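Long-range contacts in lipase (PDB 3G7N), which hydrolyses triacylglycerols and other acylglycerol lipids, releasing free fatty acids, as a secreted alkaline lipase of Penicillium expansum: residues 126-131 with 154-159; 141-146 with 174-179; 178-183 with 202-207. All blocks are in the same frame, centred on the assembly; numbering follows the deposited sequence.

The centres of the three contacts lie about 10 Å from one another, all on or beside the main mixed sheet. Interaction 1 pairs strands 125-131 and 154-159. Helix 133-148 joins these strands, and in interaction 2 that helix packs against the turn leaving helix 167-175. This turn leads into strand 179-185, the next strand of the sheet, which interaction 3 joins to strand 206-210. Along the chain the segments of interactions 1 and 2 alternate, whereas all of interaction 1 precedes interaction 3; interactions 2 and 3 share Gly178 and Thr179. The contacts span four neighbouring parallel strands and a covering helix of the alpha/beta hydrolase core that carries the catalytic residues.

Interaction 1. Residues 126-131 with 154-159; sequences LEAVGH and LVSNAL
Strands Leu126-His131 and Leu154-Leu159 lie side by side in parallel, deep in the main mixed sheet, with their axes 4.6 Å apart and 2° from a common direction. Five backbone hydrogen bonds run back and forth between them. The bond from Leu159 N to Gly130 O is 2.8 Å long and nearly straight, whereas the one from Gly130 N to Asn157 O stretches to 3.3 Å.

On the face beneath helix 133-148, Leu154 sets CG opposite its backbone N (chi1 167°) and brings CD1 to 3.8 Å from CB of Leu126. Farther along, Ala128 CB sits 3.6 Å from OG of Ser156. These small residues suit a face on which a helix lies close: Thr138 touches Ala128, and the buried Ser156 hydroxyl is satisfied by ND1 of His142.

The other face, partly covered by helix 8-23, is more polar. One water donates to Glu127 OE1 at 3.0 Å and accepts from Asn157 ND2 at 3.1 Å, while OE2 of Glu127 forms a salt bridge with Arg13 and bonds to Thr57, consistent with a buried carboxylate kept charged. Val129, whose beta-branched shape fits a strand, lays CG2 3.5 Å from Asn157 O. The imidazole of His131 is gripped at both nitrogens, by Tyr22 OH and by the backbone oxygen of His241.

Gly130 leads the GxSxG sequence around Ser132, the assigned nucleophile. A strand, the helix after it and a parallel neighbouring strand make a beta-alpha-beta unit, here carrying the nucleophile elbow of an alpha/beta hydrolase.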
ATOM      1  N   LEU A 126     -12.432   6.508  -2.611  1.00  9.25           N
ATOM      2  CA  LEU A 126     -11.489   5.457  -3.038  1.00  8.37           C
ATOM      3  C   LEU A 126     -10.527   5.116  -1.915  1.00  8.53           C
ATOM      4  O   LEU A 126     -10.082   5.984  -1.149  1.00  8.97           O
ATOM      5  CB  LEU A 126     -10.701   5.916  -4.263  1.00 10.13           C
ATOM      6  CG  LEU A 126     -11.543   6.358  -5.460  1.00  9.51           C
ATOM      7  CD1 LEU A 126     -10.626   6.731  -6.619  1.00 11.17           C
ATOM      8  CD2 LEU A 126     -12.521   5.256  -5.881  1.00 11.97           C
ATOM      9  N   GLU A 127     -10.110   3.855  -1.891  1.00  7.65           N
ATOM     10  CA  GLU A 127      -9.025   3.452  -1.013  1.00  8.50           C
ATOM     11  C   GLU A 127      -8.183   2.373  -1.663  1.00  7.74           C
ATOM     12  O   GLU A 127      -8.665   1.580  -2.480  1.00  9.14           O
ATOM     13  CB  GLU A 127      -9.553   2.990   0.338  1.00  9.83           C
ATOM     14  CG  GLU A 127     -10.367   1.742   0.314  1.00 10.82           C
ATOM     15  CD  GLU A 127     -10.838   1.329   1.708  1.00 12.75           C
ATOM     16  OE1 GLU A 127     -10.071   1.536   2.689  1.00 14.17           O
ATOM     17  OE2 GLU A 127     -11.907   0.697   1.820  1.00 13.94           O
ATOM     18  N   ALA A 128      -6.904   2.357  -1.301  1.00  8.65           N
ATOM     19  CA  ALA A 128      -5.970   1.317  -1.761  1.00  8.14           C
ATOM     20  C   ALA A 128      -5.170   0.862  -0.565  1.00  7.06           C
ATOM     21  O   ALA A 128      -4.848   1.663   0.315  1.00  8.20           O
ATOM     22  CB  ALA A 128      -5.045   1.888  -2.810  1.00  8.19           C
ATOM     23  N   VAL A 129      -4.856  -0.433  -0.516  1.00  7.05           N
ATOM     24  CA  VAL A 129      -4.176  -0.986   0.660  1.00  6.28           C
ATOM     25  C   VAL A 129      -3.420  -2.240   0.270  1.00  5.64           C
ATOM     26  O   VAL A 129      -3.843  -2.987  -0.626  1.00  6.37           O
ATOM     27  CB  VAL A 129      -5.218  -1.305   1.766  1.00  8.72           C
ATOM     28  CG1 VAL A 129      -6.289  -2.236   1.268  1.00 15.25           C
ATOM     29  CG2 VAL A 129      -4.574  -1.857   2.997  1.00 14.33           C
ATOM     30  N   GLY A 130      -2.347  -2.501   1.017  1.00  5.54           N
ATOM     31  CA  GLY A 130      -1.640  -3.759   0.874  1.00  6.88           C
ATOM     32  C   GLY A 130      -0.418  -3.779   1.751  1.00  5.99           C
ATOM     33  O   GLY A 130       0.021  -2.759   2.251  1.00  6.56           O
ATOM     34  N   HIS A 131       0.138  -4.975   1.907  1.00  6.69           N
ATOM     35  CA  HIS A 131       1.274  -5.211   2.808  1.00  5.50           C
ATOM     36  C   HIS A 131       2.510  -5.709   2.028  1.00  5.51           C
ATOM     37  O   HIS A 131       2.404  -6.502   1.102  1.00  6.24           O
ATOM     38  CB  HIS A 131       0.859  -6.241   3.858  1.00  8.17           C
ATOM     39  CG  HIS A 131       2.001  -6.765   4.686  1.00  8.11           C
ATOM     40  ND1 HIS A 131       2.658  -7.933   4.369  1.00  9.65           N
ATOM     41  CD2 HIS A 131       2.497  -6.357   5.874  1.00  8.90           C
ATOM     42  CE1 HIS A 131       3.563  -8.184   5.302  1.00  8.04           C
ATOM     43  NE2 HIS A 131       3.483  -7.250   6.224  1.00  9.43           N
ATOM     44  N   LEU A 154      -9.518  10.139  -1.715  1.00  9.94           N
ATOM     45  CA  LEU A 154      -8.660   8.952  -1.836  1.00  9.24           C
ATOM     46  C   LEU A 154      -7.804   8.853  -0.580  1.00  9.53           C
ATOM     47  O   LEU A 154      -7.170   9.839  -0.154  1.00 10.30           O
ATOM     48  CB  LEU A 154      -7.757   9.082  -3.059  1.00 10.32           C
ATOM     49  CG  LEU A 154      -6.591   8.087  -3.177  1.00 10.20           C
ATOM     50  CD1 LEU A 154      -7.103   6.664  -3.311  1.00 10.73           C
ATOM     51  CD2 LEU A 154      -5.731   8.467  -4.344  1.00 12.19           C
ATOM     52  N   VAL A 155      -7.772   7.666   0.013  1.00  8.94           N
ATOM     53  CA  VAL A 155      -6.820   7.332   1.079  1.00 10.08           C
ATOM     54  C   VAL A 155      -6.190   5.988   0.778  1.00 11.07           C
ATOM     55  O   VAL A 155      -6.889   5.018   0.430  1.00 12.40           O
ATOM     56  CB  VAL A 155      -7.518   7.260   2.439  1.00 11.74           C
ATOM     57  CG1 VAL A 155      -6.489   6.936   3.548  1.00 15.27           C
ATOM     58  CG2 VAL A 155      -8.246   8.579   2.747  1.00 17.40           C
ATOM     59  N   SER A 156      -4.869   5.953   0.834  1.00  9.59           N
ATOM     60  CA  SER A 156      -4.141   4.724   0.555  1.00  9.09           C
ATOM     61  C   SER A 156      -3.294   4.367   1.771  1.00  8.61           C
ATOM     62  O   SER A 156      -2.633   5.252   2.359  1.00 11.31           O
ATOM     63  CB  SER A 156      -3.242   4.909  -0.669  1.00  9.48           C
ATOM     64  OG  SER A 156      -4.022   5.244  -1.831  1.00 10.02           O
ATOM     65  N   ASN A 157      -3.266   3.081   2.117  1.00  7.74           N
ATOM     66  CA  ASN A 157      -2.502   2.589   3.275  1.00  7.86           C
ATOM     67  C   ASN A 157      -1.538   1.501   2.846  1.00  7.11           C
ATOM     68  O   ASN A 157      -1.963   0.377   2.565  1.00  7.77           O
ATOM     69  CB  ASN A 157      -3.457   2.041   4.336  1.00 10.22           C
ATOM     70  CG  ASN A 157      -4.344   3.119   4.931  1.00 11.53           C
ATOM     71  OD1 ASN A 157      -3.854   4.087   5.502  1.00 13.23           O
ATOM     72  ND2 ASN A 157      -5.660   2.952   4.792  1.00 14.00           N
ATOM     73  N   ALA A 158      -0.272   1.883   2.687  1.00  6.69           N
ATOM     74  CA  ALA A 158       0.785   0.919   2.367  1.00  7.85           C
ATOM     75  C   ALA A 158       1.405   0.433   3.668  1.00  7.23           C
ATOM     76  O   ALA A 158       1.903   1.250   4.457  1.00  7.75           O
ATOM     77  CB  ALA A 158       1.859   1.572   1.499  1.00  9.26           C
ATOM     78  N   LEU A 159       1.354  -0.875   3.914  1.00  6.20           N
ATOM     79  CA  LEU A 159       1.871  -1.429   5.161  1.00  6.97           C
ATOM     80  C   LEU A 159       3.224  -2.093   4.942  1.00  6.10           C
ATOM     81  O   LEU A 159       3.412  -2.880   4.000  1.00  7.31           O
ATOM     82  CB  LEU A 159       0.891  -2.442   5.743  1.00  7.48           C
ATOM     83  CG  LEU A 159      -0.535  -1.891   5.925  1.00  7.47           C
ATOM     84  CD1 LEU A 159      -1.438  -2.989   6.479  1.00 10.05           C
ATOM     85  CD2 LEU A 159      -0.582  -0.657   6.827  1.00  9.55           C
TER
HETATM   86  O   HOH W   1      -7.606   0.591   4.171  1.00 21.65           O

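Interaction 2. Residues 141-146 with 174-179; sequences AHVALA and TAQAGT
His142 holds CG trans to its backbone N (chi1 -179°), which carries the imidazole out from helix 133-148 to Gly178 and Thr179, where the loop enters strand 179-185, and Gln176 swings CG beside its own N (chi1 -53°) and bends again at the next bond, folding its chain against the same helix. The ring meets this entry through CE1, 3.6 Å from Thr179 C, and Gly178 C lies in the ring plane, at its edge. Gln176 presents its aliphatic part: CB rests 3.7 Å from Ala146 CB, and CG is 4.0 Å from CG2 of Val143, whose side chain it crosses at about a right angle. Its NE2 turns back to bond Phe172 O in helix 167-175, the helix just before it.

A water completes the join, lying 3.0 Å from His142 NE2 and donating to Gln176 O at 2.9 Å. The other ring nitrogen is already taken up by the sheet, which is likely to fix the flip of the ring. Alanine suits position 146 because its methyl can lie close to the Gln176 chain and the Ala177 carbonyl. Gly178 has a backbone phi of 103°, where a CB would collide with the oxygen of the residue before and also crowd His142 CE1.

Thus the turn from helix 167-175 into strand 179-185 is fitted against the helix that follows the nucleophile, a helix-over-sheet layering that belongs to the alpha/beta hydrolase fold.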
ATOM      1  N   ALA A 141      -0.329   2.472  -6.808  1.00  7.90           N
ATOM      2  CA  ALA A 141      -1.790   2.559  -6.934  1.00  8.00           C
ATOM      3  C   ALA A 141      -2.348   3.908  -6.514  1.00  7.17           C
ATOM      4  O   ALA A 141      -3.261   4.443  -7.157  1.00  8.69           O
ATOM      5  CB  ALA A 141      -2.475   1.446  -6.133  1.00  9.10           C
ATOM      6  N   HIS A 142      -1.794   4.481  -5.462  1.00  7.89           N
ATOM      7  CA  HIS A 142      -2.230   5.781  -4.975  1.00  9.08           C
ATOM      8  C   HIS A 142      -2.153   6.837  -6.092  1.00  9.64           C
ATOM      9  O   HIS A 142      -3.104   7.584  -6.339  1.00  9.97           O
ATOM     10  CB  HIS A 142      -1.363   6.208  -3.786  1.00  8.98           C
ATOM     11  CG  HIS A 142      -1.754   7.528  -3.208  1.00  8.35           C
ATOM     12  ND1 HIS A 142      -2.879   7.684  -2.434  1.00 10.31           N
ATOM     13  CD2 HIS A 142      -1.191   8.758  -3.332  1.00 10.08           C
ATOM     14  CE1 HIS A 142      -2.997   8.961  -2.102  1.00  9.50           C
ATOM     15  NE2 HIS A 142      -1.967   9.623  -2.599  1.00  9.78           N
ATOM     16  N   VAL A 143      -1.020   6.877  -6.779  1.00  8.86           N
ATOM     17  CA  VAL A 143      -0.815   7.826  -7.871  1.00  9.68           C
ATOM     18  C   VAL A 143      -1.663   7.470  -9.096  1.00 11.03           C
ATOM     19  O   VAL A 143      -2.285   8.343  -9.701  1.00 11.34           O
ATOM     20  CB  VAL A 143       0.687   7.887  -8.252  1.00 10.35           C
ATOM     21  CG1 VAL A 143       0.906   8.689  -9.524  1.00 13.74           C
ATOM     22  CG2 VAL A 143       1.494   8.485  -7.113  1.00 12.31           C
ATOM     23  N   ALA A 144      -1.804   6.191  -9.405  1.00  9.19           N
ATOM     24  CA  ALA A 144      -2.645   5.751 -10.511  1.00 10.41           C
ATOM     25  C   ALA A 144      -4.085   6.206 -10.288  1.00 10.77           C
ATOM     26  O   ALA A 144      -4.763   6.633 -11.230  1.00 11.62           O
ATOM     27  CB  ALA A 144      -2.597   4.225 -10.648  1.00 10.27           C
ATOM     28  N   LEU A 145      -4.607   5.986  -9.091  1.00  9.58           N
ATOM     29  CA  LEU A 145      -5.981   6.370  -8.780  1.00  9.93           C
ATOM     30  C   LEU A 145      -6.159   7.888  -8.744  1.00 10.85           C
ATOM     31  O   LEU A 145      -7.176   8.413  -9.219  1.00 11.66           O
ATOM     32  CB  LEU A 145      -6.437   5.715  -7.462  1.00  9.07           C
ATOM     33  CG  LEU A 145      -6.516   4.189  -7.460  1.00  9.62           C
ATOM     34  CD1 LEU A 145      -6.723   3.705  -6.028  1.00 11.91           C
ATOM     35  CD2 LEU A 145      -7.643   3.684  -8.381  1.00  9.94           C
ATOM     36  N   ALA A 146      -5.233   8.598  -8.111  1.00 10.07           N
ATOM     37  CA  ALA A 146      -5.337  10.061  -8.032  1.00 10.44           C
ATOM     38  C   ALA A 146      -5.369  10.670  -9.421  1.00 11.15           C
ATOM     39  O   ALA A 146      -6.138  11.621  -9.666  1.00 13.70           O
ATOM     40  CB  ALA A 146      -4.165  10.633  -7.241  1.00 11.89           C
ATOM     41  N   THR A 174       3.780  12.959  -3.396  1.00 12.25           N
ATOM     42  CA  THR A 174       3.359  13.979  -2.458  1.00 12.89           C
ATOM     43  C   THR A 174       2.402  14.982  -3.109  1.00 14.25           C
ATOM     44  O   THR A 174       1.465  15.467  -2.452  1.00 14.63           O
ATOM     45  CB  THR A 174       4.578  14.725  -1.903  1.00 12.59           C
ATOM     46  OG1 THR A 174       5.427  13.784  -1.226  1.00 14.45           O
ATOM     47  CG2 THR A 174       4.161  15.803  -0.906  1.00 15.08           C
ATOM     48  N   ALA A 175       2.621  15.251  -4.392  1.00 13.06           N
ATOM     49  CA  ALA A 175       1.828  16.249  -5.124  1.00 14.30           C
ATOM     50  C   ALA A 175       0.376  15.815  -5.334  1.00 15.65           C
ATOM     51  O   ALA A 175      -0.493  16.655  -5.584  1.00 16.88           O
ATOM     52  CB  ALA A 175       2.480  16.576  -6.445  1.00 14.28           C
ATOM     53  N   GLN A 176       0.109  14.510  -5.334  1.00 13.09           N
ATOM     54  CA  GLN A 176      -1.251  14.046  -5.576  1.00 13.42           C
ATOM     55  C   GLN A 176      -2.199  14.440  -4.473  1.00 11.70           C
ATOM     56  O   GLN A 176      -1.883  14.398  -3.286  1.00 12.51           O
ATOM     57  CB  GLN A 176      -1.302  12.533  -5.778  1.00 13.28           C
ATOM     58  CG  GLN A 176      -0.360  12.053  -6.829  1.00 12.96           C
ATOM     59  CD  GLN A 176      -0.489  12.856  -8.106  1.00 13.34           C
ATOM     60  OE1 GLN A 176      -1.581  12.967  -8.672  1.00 14.40           O
ATOM     61  NE2 GLN A 176       0.610  13.486  -8.528  1.00 14.81           N
ATOM     62  N   ALA A 177      -3.387  14.881  -4.875  1.00 14.68           N
ATOM     63  CA  ALA A 177      -4.460  15.005  -3.929  1.00 14.21           C
ATOM     64  C   ALA A 177      -4.734  13.601  -3.398  1.00 16.51           C
ATOM     65  O   ALA A 177      -4.574  12.606  -4.115  1.00 19.71           O
ATOM     66  CB  ALA A 177      -5.710  15.587  -4.610  1.00 16.43           C
ATOM     67  N   GLY A 178      -5.235  13.532  -2.182  1.00 16.79           N
ATOM     68  CA  GLY A 178      -5.405  12.236  -1.528  1.00 14.85           C
ATOM     69  C   GLY A 178      -4.318  11.989  -0.507  1.00 15.29           C
ATOM     70  O   GLY A 178      -3.267  12.629  -0.544  1.00 20.74           O
ATOM     71  N   THR A 179      -4.620  11.134   0.457  1.00 10.94           N
ATOM     72  CA  THR A 179      -3.747  10.876   1.588  1.00 11.02           C
ATOM     73  C   THR A 179      -3.086   9.512   1.434  1.00 10.47           C
ATOM     74  O   THR A 179      -3.770   8.484   1.414  1.00 10.78           O
ATOM     75  CB  THR A 179      -4.533  10.924   2.901  1.00 11.81           C
ATOM     76  OG1 THR A 179      -5.183  12.201   3.005  1.00 15.55           O
ATOM     77  CG2 THR A 179      -3.635  10.720   4.113  1.00 14.77           C
TER
HETATM   78  O   HOH W   2      -0.514  12.167  -2.138  1.00 12.65           O

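Interaction 3. Residues 178-183 with 202-207; sequences GTFNRG and KHYGTE
The guanidinium of Arg182 is sandwiched between His203, whose ring lies almost parallel to it (planes at 7°, centres 3.7 Å apart), and Glu207, whose CB approaches the opposite face near the rim. At its edge, in plane, is the carbonyl oxygen of Tyr204, which accepts a weak bond from NE at 3.0 Å. A second flat pair is an offset stack: Phe180 and Tyr204 have centroids 4.3 Å apart and planes inclined at 28°, with Phe180 CD2 over the rim of the tyrosine ring.

These side chains flank a parallel strand pairing in the alpha/beta hydrolase sheet. Thr206 N donates to Phe180 O at 2.9 Å, and Arg182 N donates to Thr206 O at 2.8 Å. Before the pairing starts, Gly205 passes so close to Phe180 that any CB would clash with CD2, and its backbone takes a conformation that other residues adopt only with strain.

Tyr204 takes the cramped chi1 of 74°, its ring leaning across Phe180 while OH reaches Ser139 O in helix 133-148. With alanine in place of Tyr204, the part of the Phe180 face beneath the tyrosine ring would probably lose its cover, and Ser139 O its hydroxyl partner.

Arginine suits its site because a flat cation can stack and still bond at its edge: NH2 goes to Gln223, and NH1 lies in a long salt bridge with Glu207, whose OE2 bonds to Ser229 and Asn184. Between these charges a water accepts from Arg182 NH1 at 3.1 Å and donates to Glu207 OE1 at 3.3 Å.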
ATOM      1  N   GLY A 178      -5.235  13.532  -2.182  1.00 16.79           N
ATOM      2  CA  GLY A 178      -5.405  12.236  -1.528  1.00 14.85           C
ATOM      3  C   GLY A 178      -4.318  11.989  -0.507  1.00 15.29           C
ATOM      4  O   GLY A 178      -3.267  12.629  -0.544  1.00 20.74           O
ATOM      5  N   THR A 179      -4.620  11.134   0.457  1.00 10.94           N
ATOM      6  CA  THR A 179      -3.747  10.876   1.588  1.00 11.02           C
ATOM      7  C   THR A 179      -3.086   9.512   1.434  1.00 10.47           C
ATOM      8  O   THR A 179      -3.770   8.484   1.414  1.00 10.78           O
ATOM      9  CB  THR A 179      -4.533  10.924   2.901  1.00 11.81           C
ATOM     10  OG1 THR A 179      -5.183  12.201   3.005  1.00 15.55           O
ATOM     11  CG2 THR A 179      -3.635  10.720   4.113  1.00 14.77           C
ATOM     12  N   PHE A 180      -1.759   9.515   1.369  1.00  9.31           N
ATOM     13  CA  PHE A 180      -0.960   8.284   1.362  1.00  9.05           C
ATOM     14  C   PHE A 180      -0.321   8.058   2.723  1.00  8.37           C
ATOM     15  O   PHE A 180       0.469   8.905   3.200  1.00  9.81           O
ATOM     16  CB  PHE A 180       0.098   8.333   0.261  1.00 10.25           C
ATOM     17  CG  PHE A 180       0.971   7.103   0.212  1.00  8.91           C
ATOM     18  CD1 PHE A 180       0.417   5.868  -0.066  1.00 10.34           C
ATOM     19  CD2 PHE A 180       2.342   7.188   0.405  1.00  8.80           C
ATOM     20  CE1 PHE A 180       1.198   4.709  -0.003  1.00 10.07           C
ATOM     21  CE2 PHE A 180       3.141   6.043   0.352  1.00  9.46           C
ATOM     22  CZ  PHE A 180       2.563   4.800   0.171  1.00  9.93           C
ATOM     23  N   ASN A 181      -0.669   6.937   3.352  1.00  8.88           N
ATOM     24  CA  ASN A 181      -0.131   6.579   4.656  1.00  9.15           C
ATOM     25  C   ASN A 181       0.797   5.377   4.512  1.00  9.64           C
ATOM     26  O   ASN A 181       0.482   4.424   3.797  1.00  9.16           O
ATOM     27  CB  ASN A 181      -1.263   6.207   5.613  1.00 10.21           C
ATOM     28  CG  ASN A 181      -2.207   7.338   5.847  1.00 11.02           C
ATOM     29  OD1 ASN A 181      -1.770   8.490   5.982  1.00 11.41           O
ATOM     30  ND2 ASN A 181      -3.500   7.062   5.675  1.00 13.35           N
ATOM     31  N   ARG A 182       1.923   5.407   5.229  1.00  7.97           N
ATOM     32  CA  ARG A 182       2.825   4.240   5.340  1.00  7.98           C
ATOM     33  C   ARG A 182       2.754   3.710   6.750  1.00  8.73           C
ATOM     34  O   ARG A 182       3.294   4.337   7.670  1.00 10.15           O
ATOM     35  CB  ARG A 182       4.258   4.651   4.994  1.00  8.53           C
ATOM     36  CG  ARG A 182       4.398   5.057   3.561  1.00  8.23           C
ATOM     37  CD  ARG A 182       5.857   5.229   3.161  1.00  9.72           C
ATOM     38  NE  ARG A 182       6.468   6.365   3.846  1.00 10.04           N
ATOM     39  CZ  ARG A 182       7.452   6.279   4.747  1.00 10.44           C
ATOM     40  NH1 ARG A 182       7.848   5.101   5.251  1.00  9.14           N
ATOM     41  NH2 ARG A 182       8.014   7.397   5.192  1.00 10.43           N
ATOM     42  N   GLY A 183       2.058   2.599   6.950  1.00  7.58           N
ATOM     43  CA  GLY A 183       1.889   2.053   8.295  1.00  8.46           C
ATOM     44  C   GLY A 183       2.891   0.944   8.542  1.00  8.63           C
ATOM     45  O   GLY A 183       2.838  -0.095   7.871  1.00  8.57           O
ATOM     46  N   LYS A 202      13.415   6.936  -2.199  1.00 10.75           N
ATOM     47  CA  LYS A 202      12.725   7.901  -1.354  1.00 10.85           C
ATOM     48  C   LYS A 202      11.278   7.501  -1.139  1.00  9.39           C
ATOM     49  O   LYS A 202      10.564   7.165  -2.102  1.00 10.29           O
ATOM     50  CB  LYS A 202      12.799   9.305  -1.969  1.00 14.03           C
ATOM     51  CG  LYS A 202      14.236   9.799  -2.222  1.00 14.23           C
ATOM     52  CD  LYS A 202      15.008   9.945  -0.919  1.00 15.59           C
ATOM     53  CE  LYS A 202      16.393  10.555  -1.145  1.00 21.66           C
ATOM     54  NZ  LYS A 202      17.153  10.626   0.143  1.00 26.13           N
ATOM     55  N   HIS A 203      10.872   7.598   0.120  1.00  9.79           N
ATOM     56  CA  HIS A 203       9.478   7.446   0.529  1.00  9.55           C
ATOM     57  C   HIS A 203       8.702   8.740   0.310  1.00 10.47           C
ATOM     58  O   HIS A 203       9.286   9.840   0.304  1.00 10.34           O
ATOM     59  CB  HIS A 203       9.394   7.096   2.013  1.00  9.78           C
ATOM     60  CG  HIS A 203       9.769   5.686   2.329  1.00  8.88           C
ATOM     61  ND1 HIS A 203       9.003   4.608   1.932  1.00  9.06           N
ATOM     62  CD2 HIS A 203      10.748   5.194   3.121  1.00  9.97           C
ATOM     63  CE1 HIS A 203       9.503   3.509   2.470  1.00  8.66           C
ATOM     64  NE2 HIS A 203      10.551   3.838   3.206  1.00  9.15           N
ATOM     65  N   TYR A 204       7.377   8.615   0.270  1.00  9.44           N
ATOM     66  CA  TYR A 204       6.493   9.766   0.495  1.00 10.08           C
ATOM     67  C   TYR A 204       5.361   9.349   1.421  1.00 10.24           C
ATOM     68  O   TYR A 204       5.244   8.180   1.795  1.00 10.32           O
ATOM     69  CB  TYR A 204       5.966  10.329  -0.841  1.00 10.11           C
ATOM     70  CG  TYR A 204       4.889   9.491  -1.530  1.00  9.14           C
ATOM     71  CD1 TYR A 204       3.565   9.930  -1.551  1.00  8.72           C
ATOM     72  CD2 TYR A 204       5.212   8.364  -2.275  1.00 10.07           C
ATOM     73  CE1 TYR A 204       2.579   9.191  -2.191  1.00  9.49           C
ATOM     74  CE2 TYR A 204       4.237   7.640  -2.947  1.00 10.17           C
ATOM     75  CZ  TYR A 204       2.932   8.084  -2.926  1.00  9.05           C
ATOM     76  OH  TYR A 204       1.929   7.389  -3.554  1.00  9.48           O
ATOM     77  N   GLY A 205       4.537  10.307   1.817  1.00 10.02           N
ATOM     78  CA  GLY A 205       3.346  10.032   2.601  1.00 10.67           C
ATOM     79  C   GLY A 205       3.535  10.402   4.054  1.00 10.06           C
ATOM     80  O   GLY A 205       4.459  11.153   4.411  1.00 12.93           O
ATOM     81  N   THR A 206       2.644   9.914   4.894  1.00 10.65           N
ATOM     82  CA  THR A 206       2.757  10.076   6.340  1.00 10.51           C
ATOM     83  C   THR A 206       3.002   8.700   6.950  1.00 10.21           C
ATOM     84  O   THR A 206       2.233   7.772   6.715  1.00 10.41           O
ATOM     85  CB  THR A 206       1.458  10.652   6.936  1.00 13.05           C
ATOM     86  OG1 THR A 206       1.197  11.931   6.341  1.00 14.61           O
ATOM     87  CG2 THR A 206       1.566  10.810   8.440  1.00 15.04           C
ATOM     88  N   GLU A 207       4.103   8.561   7.680  1.00  9.63           N
ATOM     89  CA  GLU A 207       4.410   7.291   8.307  1.00  9.23           C
ATOM     90  C   GLU A 207       3.743   7.195   9.656  1.00  9.82           C
ATOM     91  O   GLU A 207       3.748   8.163  10.422  1.00 11.26           O
ATOM     92  CB  GLU A 207       5.929   7.088   8.451  1.00 10.72           C
ATOM     93  CG  GLU A 207       6.283   5.662   8.926  1.00 10.81           C
ATOM     94  CD  GLU A 207       7.769   5.382   9.129  1.00 10.54           C
ATOM     95  OE1 GLU A 207       8.609   6.285   8.942  1.00 12.50           O
ATOM     96  OE2 GLU A 207       8.077   4.236   9.506  1.00 10.20           O
TER
HETATM   97  O   HOH W   3       0.029  11.690   3.837  1.00 18.40           O
HETATM   98  O   HOH W   4      10.624   5.139   6.655  1.00 11.49           O